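Local coordinates for protein alkaline serine protease (Thermobifida fusca, PDB 2PFE) that probably hydrolyses internal peptide bonds as a secreted, chymotrypsin-like serine endopeptidase of the alpha-lytic protease group, at residues A[144-156]-A[165-177]. Numbering follows the deposited sequence. Where two conformers were deposited one is given.
With AES (4-(2-aminoethyl)benzenesulfonyl fluoride), chain D.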
ATOM      1  N   TRP A 144       3.631  -2.575  -3.369  1.00  3.70           N
ATOM      2  CA  TRP A 144       3.944  -3.609  -4.356  1.00  3.33           C
ATOM      3  C   TRP A 144       4.942  -3.018  -5.322  1.00  3.52           C
ATOM      4  O   TRP A 144       4.757  -1.880  -5.783  1.00  3.60           O
ATOM      5  CB  TRP A 144       2.675  -4.014  -5.127  1.00  3.34           C
ATOM      6  CG  TRP A 144       1.701  -4.723  -4.249  1.00  3.40           C
ATOM      7  CD1 TRP A 144       0.957  -4.171  -3.254  1.00  4.11           C
ATOM      8  CD2 TRP A 144       1.382  -6.139  -4.252  1.00  2.86           C
ATOM      9  NE1 TRP A 144       0.203  -5.139  -2.623  1.00  4.17           N
ATOM     10  CE2 TRP A 144       0.445  -6.353  -3.213  1.00  3.51           C
ATOM     11  CE3 TRP A 144       1.821  -7.240  -5.012  1.00  2.99           C
ATOM     12  CZ2 TRP A 144      -0.106  -7.605  -2.934  1.00  3.73           C
ATOM     13  CZ3 TRP A 144       1.297  -8.511  -4.710  1.00  3.84           C
ATOM     14  CH2 TRP A 144       0.332  -8.672  -3.680  1.00  4.22           C
ATOM     15  N   LEU A 145       5.985  -3.785  -5.612  1.00  3.75           N
ATOM     16  CA  LEU A 145       7.062  -3.386  -6.516  1.00  4.02           C
ATOM     17  C   LEU A 145       7.328  -4.449  -7.562  1.00  3.88           C
ATOM     18  O   LEU A 145       7.325  -5.666  -7.270  1.00  4.49           O
ATOM     19  CB  LEU A 145       8.371  -3.135  -5.745  1.00  4.51           C
ATOM     20  CG  LEU A 145       8.461  -1.907  -4.843  1.00  4.91           C
ATOM     21  CD1 LEU A 145       9.665  -2.067  -3.919  1.00  6.38           C
ATOM     22  CD2 LEU A 145       8.541  -0.645  -5.660  1.00  8.05           C
ATOM     23  N   THR A 146       7.525  -3.993  -8.787  1.00  3.79           N
ATOM     24  CA  THR A 146       8.165  -4.821  -9.794  1.00  4.50           C
ATOM     25  C   THR A 146       9.490  -4.130 -10.056  1.00  4.05           C
ATOM     26  O   THR A 146       9.529  -3.042 -10.650  1.00  4.43           O
ATOM     27  CB  THR A 146       7.319  -4.950 -11.069  1.00  4.58           C
ATOM     28  OG1 THR A 146       6.070  -5.571 -10.726  1.00  4.46           O
ATOM     29  CG2 THR A 146       8.053  -5.808 -12.105  1.00  3.80           C
ATOM     30  N   GLY A 147      10.576  -4.749  -9.595  1.00  4.85           N
ATOM     31  CA  GLY A 147      11.886  -4.074  -9.573  1.00  4.35           C
ATOM     32  C   GLY A 147      11.804  -2.815  -8.726  1.00  4.49           C
ATOM     33  O   GLY A 147      11.371  -2.866  -7.573  1.00  5.16           O
ATOM     34  N   SER A 148      12.182  -1.674  -9.306  1.00  5.03           N
ATOM     35  CA  SER A 148      12.095  -0.389  -8.599  1.00  5.07           C
ATOM     36  C   SER A 148      10.810   0.413  -8.912  1.00  4.90           C
ATOM     37  O   SER A 148      10.673   1.590  -8.533  1.00  5.28           O
ATOM     38  CB  SER A 148      13.324   0.449  -8.926  1.00  4.97           C
ATOM     39  OG  SER A 148      13.327   0.725 -10.310  1.00  6.12           O
ATOM     40  N   GLN A 149       9.855  -0.230  -9.580  1.00  3.94           N
ATOM     41  CA  GLN A 149       8.633   0.447 -10.015  1.00  3.99           C
ATOM     42  C   GLN A 149       7.427   0.121  -9.131  1.00  3.60           C
ATOM     43  O   GLN A 149       7.007  -1.047  -9.020  1.00  3.15           O
ATOM     44  CB  GLN A 149       8.317   0.125 -11.485  1.00  3.24           C
ATOM     45  CG  GLN A 149       9.462   0.508 -12.453  1.00  4.04           C
ATOM     46  CD  GLN A 149       9.725   2.012 -12.546  1.00  6.27           C
ATOM     47  OE1 GLN A 149       8.825   2.830 -12.389  1.00  5.29           O
ATOM     48  NE2 GLN A 149      10.977   2.376 -12.823  1.00  9.20           N
ATOM     49  N   ALA A 150       6.880   1.161  -8.494  1.00  3.88           N
ATOM     50  CA  ALA A 150       5.692   1.054  -7.646  1.00  3.45           C
ATOM     51  C   ALA A 150       4.506   0.558  -8.466  1.00  3.38           C
ATOM     52  O   ALA A 150       4.258   1.057  -9.571  1.00  3.58           O
ATOM     53  CB  ALA A 150       5.369   2.418  -7.036  1.00  2.93           C
ATOM     54  N   GLN A 151       3.776  -0.416  -7.922  1.00  2.59           N
ATOM     55  CA  GLN A 151       2.611  -1.031  -8.580  1.00  3.55           C
ATOM     56  C   GLN A 151       1.282  -0.759  -7.901  1.00  3.56           C
ATOM     57  O   GLN A 151       0.276  -0.619  -8.603  1.00  3.47           O
ATOM     58  CB  GLN A 151       2.781  -2.556  -8.713  1.00  3.56           C
ATOM     59  CG  GLN A 151       3.999  -2.971  -9.543  1.00  3.13           C
ATOM     60  CD  GLN A 151       4.007  -2.359 -10.923  1.00  5.13           C
ATOM     61  OE1 GLN A 151       3.011  -2.454 -11.636  1.00  3.70           O
ATOM     62  NE2 GLN A 151       5.121  -1.717 -11.310  1.00  4.21           N
ATOM     63  N   GLY A 152       1.260  -0.736  -6.560  1.00  2.25           N
ATOM     64  CA  GLY A 152      -0.010  -0.684  -5.855  1.00  3.81           C
ATOM     65  C   GLY A 152       0.168  -0.801  -4.370  1.00  3.44           C
ATOM     66  O   GLY A 152       1.302  -0.863  -3.887  1.00  4.04           O
ATOM     67  N   VAL A 153      -0.965  -0.820  -3.680  1.00  3.50           N
ATOM     68  CA  VAL A 153      -1.013  -1.022  -2.251  1.00  3.51           C
ATOM     69  C   VAL A 153      -1.944  -2.191  -1.934  1.00  3.83           C
ATOM     70  O   VAL A 153      -2.954  -2.397  -2.614  1.00  4.24           O
ATOM     71  CB  VAL A 153      -1.453   0.266  -1.499  1.00  3.69           C
ATOM     72  CG1 VAL A 153      -0.411   1.379  -1.685  1.00  4.89           C
ATOM     73  CG2 VAL A 153      -2.792   0.746  -1.984  1.00  5.33           C
ATOM     74  N   THR A 154      -1.618  -2.941  -0.884  1.00  3.60           N
ATOM     75  CA  THR A 154      -2.371  -4.152  -0.582  1.00  3.90           C
ATOM     76  C   THR A 154      -3.805  -3.841  -0.153  1.00  4.05           C
ATOM     77  O   THR A 154      -4.048  -3.085   0.805  1.00  4.42           O
ATOM     78  CB  THR A 154      -1.687  -4.964   0.518  1.00  3.63           C
ATOM     79  OG1 THR A 154      -0.336  -5.235   0.106  1.00  4.40           O
ATOM     80  CG2 THR A 154      -2.429  -6.297   0.751  1.00  4.87           C
ATOM     81  N   SER A 155      -4.758  -4.463  -0.852  1.00  4.47           N
ATOM     82  CA  SER A 155      -6.181  -4.267  -0.568  1.00  4.66           C
ATOM     83  C   SER A 155      -6.835  -5.413   0.190  1.00  5.05           C
ATOM     84  O   SER A 155      -7.675  -5.169   1.062  1.00  5.97           O
ATOM     85  CB  SER A 155      -6.951  -4.016  -1.880  1.00  5.36           C
ATOM     86  OG  SER A 155      -8.368  -3.934  -1.701  1.00  4.12           O
ATOM     87  N   GLY A 156      -6.484  -6.654  -0.138  1.00  4.44           N
ATOM     88  CA  GLY A 156      -7.254  -7.771   0.388  1.00  6.25           C
ATOM     89  C   GLY A 156      -6.792  -9.086  -0.162  1.00  6.84           C
ATOM     90  O   GLY A 156      -5.813  -9.148  -0.898  1.00  8.28           O
ATOM     91  N   GLY A 165      -2.074 -18.284  -0.504  1.00  5.12           N
ATOM     92  CA  GLY A 165      -3.323 -17.621  -0.818  1.00  5.95           C
ATOM     93  C   GLY A 165      -3.213 -16.807  -2.085  1.00  6.36           C
ATOM     94  O   GLY A 165      -2.330 -17.042  -2.932  1.00  7.71           O
ATOM     95  N   ILE A 166      -4.146 -15.874  -2.231  1.00  5.84           N
ATOM     96  CA  ILE A 166      -4.087 -14.905  -3.305  1.00  6.96           C
ATOM     97  C   ILE A 166      -4.274 -13.538  -2.675  1.00  6.18           C
ATOM     98  O   ILE A 166      -4.824 -13.410  -1.569  1.00  7.06           O
ATOM     99  CB  ILE A 166      -5.134 -15.144  -4.427  1.00  6.96           C
ATOM    100  CG1 ILE A 166      -6.549 -14.867  -3.926  1.00  9.13           C
ATOM    101  CG2 ILE A 166      -5.001 -16.551  -5.062  1.00  7.40           C
ATOM    102  CD1 ILE A 166      -7.612 -14.742  -5.035  1.00  9.18           C
ATOM    103  N   THR A 167      -3.815 -12.508  -3.370  1.00  5.17           N
ATOM    104  CA  THR A 167      -3.874 -11.162  -2.819  1.00  5.96           C
ATOM    105  C   THR A 167      -4.164 -10.199  -3.920  1.00  6.38           C
ATOM    106  O   THR A 167      -3.607 -10.315  -5.007  1.00 10.11           O
ATOM    107  CB  THR A 167      -2.515 -10.778  -2.296  1.00  6.26           C
ATOM    108  OG1 THR A 167      -1.593 -11.154  -3.339  0.70  6.29           O
ATOM    109  CG2 THR A 167      -2.250 -11.488  -0.993  0.70  7.25           C
ATOM    110  N   PHE A 168      -4.962  -9.205  -3.584  1.00  4.42           N
ATOM    111  CA  PHE A 168      -5.372  -8.135  -4.481  1.00  3.03           C
ATOM    112  C   PHE A 168      -4.680  -6.833  -4.080  1.00  3.21           C
ATOM    113  O   PHE A 168      -4.619  -6.501  -2.893  1.00  4.20           O
ATOM    114  CB  PHE A 168      -6.895  -7.952  -4.416  1.00  3.48           C
ATOM    115  CG  PHE A 168      -7.646  -9.130  -4.908  1.00  4.15           C
ATOM    116  CD1 PHE A 168      -8.036 -10.154  -4.048  1.00  6.71           C
ATOM    117  CD2 PHE A 168      -7.949  -9.226  -6.247  1.00  4.34           C
ATOM    118  CE1 PHE A 168      -8.753 -11.264  -4.547  1.00  8.12           C
ATOM    119  CE2 PHE A 168      -8.667 -10.308  -6.754  1.00  6.10           C
ATOM    120  CZ  PHE A 168      -9.048 -11.325  -5.924  1.00  5.90           C
ATOM    121  N   PHE A 169      -4.232  -6.076  -5.073  1.00  3.38           N
ATOM    122  CA  PHE A 169      -3.759  -4.721  -4.843  1.00  3.79           C
ATOM    123  C   PHE A 169      -4.552  -3.643  -5.582  1.00  4.92           C
ATOM    124  O   PHE A 169      -5.054  -3.875  -6.675  1.00  4.30           O
ATOM    125  CB  PHE A 169      -2.223  -4.592  -5.022  1.00  2.85           C
ATOM    126  CG  PHE A 169      -1.697  -4.654  -6.443  1.00  3.29           C
ATOM    127  CD1 PHE A 169      -1.816  -3.558  -7.295  1.00  3.93           C
ATOM    128  CD2 PHE A 169      -0.937  -5.764  -6.873  1.00  3.41           C
ATOM    129  CE1 PHE A 169      -1.233  -3.572  -8.556  1.00  4.63           C
ATOM    130  CE2 PHE A 169      -0.355  -5.788  -8.126  1.00  4.11           C
ATOM    131  CZ  PHE A 169      -0.490  -4.682  -8.979  1.00  3.26           C
ATOM    132  N   GLN A 170      -4.626  -2.478  -4.938  1.00  4.04           N
ATOM    133  CA  GLN A 170      -5.149  -1.258  -5.544  1.00  3.52           C
ATOM    134  C   GLN A 170      -3.980  -0.645  -6.312  1.00  4.35           C
ATOM    135  O   GLN A 170      -2.988  -0.282  -5.707  1.00  3.75           O
ATOM    136  CB  GLN A 170      -5.627  -0.333  -4.409  1.00  4.33           C
ATOM    137  CG  GLN A 170      -5.703   1.136  -4.749  1.00  3.41           C
ATOM    138  CD  GLN A 170      -6.760   1.432  -5.802  1.00  4.25           C
ATOM    139  OE1 GLN A 170      -6.448   1.895  -6.907  1.00  6.94           O
ATOM    140  NE2 GLN A 170      -8.017   1.140  -5.479  1.00  4.09           N
ATOM    141  N   PRO A 171      -4.070  -0.553  -7.649  1.00  3.63           N
ATOM    142  CA  PRO A 171      -3.002   0.067  -8.437  1.00  4.74           C
ATOM    143  C   PRO A 171      -2.663   1.486  -7.953  1.00  4.37           C
ATOM    144  O   PRO A 171      -3.549   2.245  -7.506  1.00  4.41           O
ATOM    145  CB  PRO A 171      -3.551   0.045  -9.876  1.00  4.78           C
ATOM    146  CG  PRO A 171      -4.473  -1.150  -9.858  1.00  3.96           C
ATOM    147  CD  PRO A 171      -5.149  -1.071  -8.507  1.00  4.31           C
ATOM    148  N   ILE A 172      -1.375   1.808  -7.993  1.00  4.21           N
ATOM    149  CA  ILE A 172      -0.896   3.050  -7.390  1.00  4.41           C
ATOM    150  C   ILE A 172      -1.206   4.290  -8.205  1.00  4.58           C
ATOM    151  O   ILE A 172      -1.546   5.332  -7.641  1.00  5.08           O
ATOM    152  CB  ILE A 172       0.609   2.989  -7.035  1.00  3.79           C
ATOM    153  CG1 ILE A 172       1.051   4.211  -6.211  1.00  4.40           C
ATOM    154  CG2 ILE A 172       1.494   2.846  -8.280  1.00  5.32           C
ATOM    155  CD1 ILE A 172       0.347   4.357  -4.867  1.00  6.05           C
ATOM    156  N   ASN A 173      -1.131   4.188  -9.525  1.00  5.13           N
ATOM    157  CA  ASN A 173      -1.329   5.368 -10.336  1.00  5.12           C
ATOM    158  C   ASN A 173      -2.723   6.010 -10.216  1.00  5.11           C
ATOM    159  O   ASN A 173      -2.806   7.239 -10.144  1.00  5.51           O
ATOM    160  CB  ASN A 173      -0.888   5.122 -11.778  1.00  5.51           C
ATOM    161  CG  ASN A 173       0.623   5.057 -11.915  1.00  6.43           C
ATOM    162  OD1 ASN A 173       1.370   5.622 -11.106  1.00  8.25           O
ATOM    163  ND2 ASN A 173       1.084   4.343 -12.929  1.00  7.71           N
ATOM    164  N   PRO A 174      -3.810   5.201 -10.208  1.00  5.43           N
ATOM    165  CA  PRO A 174      -5.121   5.786  -9.926  1.00  5.31           C
ATOM    166  C   PRO A 174      -5.206   6.482  -8.565  1.00  5.65           C
ATOM    167  O   PRO A 174      -5.926   7.464  -8.432  1.00  6.07           O
ATOM    168  CB  PRO A 174      -6.065   4.580  -9.973  1.00  6.39           C
ATOM    169  CG  PRO A 174      -5.394   3.626 -10.882  1.00  6.78           C
ATOM    170  CD  PRO A 174      -3.936   3.768 -10.548  1.00  5.66           C
ATOM    171  N   LEU A 175      -4.490   5.962  -7.569  1.00  4.68           N
ATOM    172  CA  LEU A 175      -4.494   6.526  -6.225  1.00  4.95           C
ATOM    173  C   LEU A 175      -3.801   7.904  -6.256  1.00  5.01           C
ATOM    174  O   LEU A 175      -4.330   8.898  -5.748  1.00  5.59           O
ATOM    175  CB  LEU A 175      -3.800   5.552  -5.249  1.00  5.74           C
ATOM    176  CG  LEU A 175      -3.763   5.939  -3.765  1.00  5.11           C
ATOM    177  CD1 LEU A 175      -3.527   4.687  -2.917  1.00  5.72           C
ATOM    178  CD2 LEU A 175      -2.703   6.976  -3.475  1.00  7.19           C
ATOM    179  N   LEU A 176      -2.644   7.973  -6.902  1.00  5.05           N
ATOM    180  CA  LEU A 176      -1.897   9.230  -6.954  1.00  5.05           C
ATOM    181  C   LEU A 176      -2.718  10.271  -7.711  1.00  4.41           C
ATOM    182  O   LEU A 176      -2.792  11.441  -7.322  1.00  3.60           O
ATOM    183  CB  LEU A 176      -0.545   9.046  -7.640  1.00  4.71           C
ATOM    184  CG  LEU A 176       0.382   8.012  -7.006  1.00  4.71           C
ATOM    185  CD1 LEU A 176       1.558   7.769  -7.958  1.00  5.43           C
ATOM    186  CD2 LEU A 176       0.844   8.520  -5.640  1.00  5.30           C
ATOM    187  N   SER A 177      -3.356   9.830  -8.791  1.00  4.06           N
ATOM    188  CA  SER A 177      -4.183  10.731  -9.600  1.00  4.60           C
ATOM    189  C   SER A 177      -5.404  11.256  -8.829  1.00  4.43           C
ATOM    190  O   SER A 177      -5.671  12.458  -8.828  1.00  5.57           O
ATOM    191  CB  SER A 177      -4.603  10.060 -10.909  1.00  4.27           C
ATOM    192  OG  SER A 177      -5.456  10.893 -11.672  0.75  7.27           O
TER
HETATM  193  C3  AES D1002      -6.189 -10.152   5.329  1.00 19.87           C
HETATM  194  C2  AES D1002      -5.935  -8.784   5.189  1.00 20.34           C
HETATM  195  C1  AES D1002      -5.152  -8.340   4.122  1.00 19.84           C
HETATM  196  S   AES D1002      -4.739  -6.644   3.866  1.00 18.07           S
HETATM  197  O1S AES D1002      -5.312  -6.066   2.607  1.00 15.69           O
HETATM  198  O2S AES D1002      -2.992  -6.905   3.599  1.00 20.38           O
HETATM  199  C6  AES D1002      -4.605  -9.258   3.226  1.00 19.69           C
HETATM  200  C5  AES D1002      -4.863 -10.617   3.364  1.00 19.73           C
HETATM  201  C4  AES D1002      -5.648 -11.075   4.416  1.00 20.15           C
HETATM  202  C7  AES D1002      -5.884 -12.577   4.502  1.00 21.57           C
HETATM  203  C8  AES D1002      -7.134 -12.938   5.300  1.00 23.83           C
HETATM  204  N8  AES D1002      -7.703 -14.185   4.824  1.00 26.10           N
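F169 and W144 meet inside the second beta-barrel of this chymotrypsin-like fold, where antiparallel strands 149-157 and 164-171 pair. The CB of F169 sits over the indole face, 3.6 Å from the centroid of the five-membered ring of W144, a CH-pi contact. With CG of F169 wedged between its backbone N and carbonyl carbon (chi1 73°), the phenyl leans across the indole obliquely, planes at 37°, and CD2 of F169 lies 3.5 Å from CD2 of W144. The indole NE1 donates to OG1 of T154 at 2.8 Å; OG1 lies tilted from the ring plane, and the bond helps to set the indole's rotation. Replacing W144 by alanine would probably leave CB and CD2 of F169 without their apolar partner and T154 OG1 without this donor. CA of G152 packs against CD1 of F169 at 3.7 Å. Farther along, V153 and Q170 lie side by side, and CG2 of V153 also meets CD1 of L175 on the following helix. S155 and G156 both face F168 in a classic beta bulge beside the bound sulfonyl inhibitor; OG of S155 is hydrogen-bonded to D59, the predicted charge-relay aspartate, and to Y120. F168 O accepts from S155 N at 2.9 Å, and F168 N donates almost straight (176°) to G156 O at 2.8 Å.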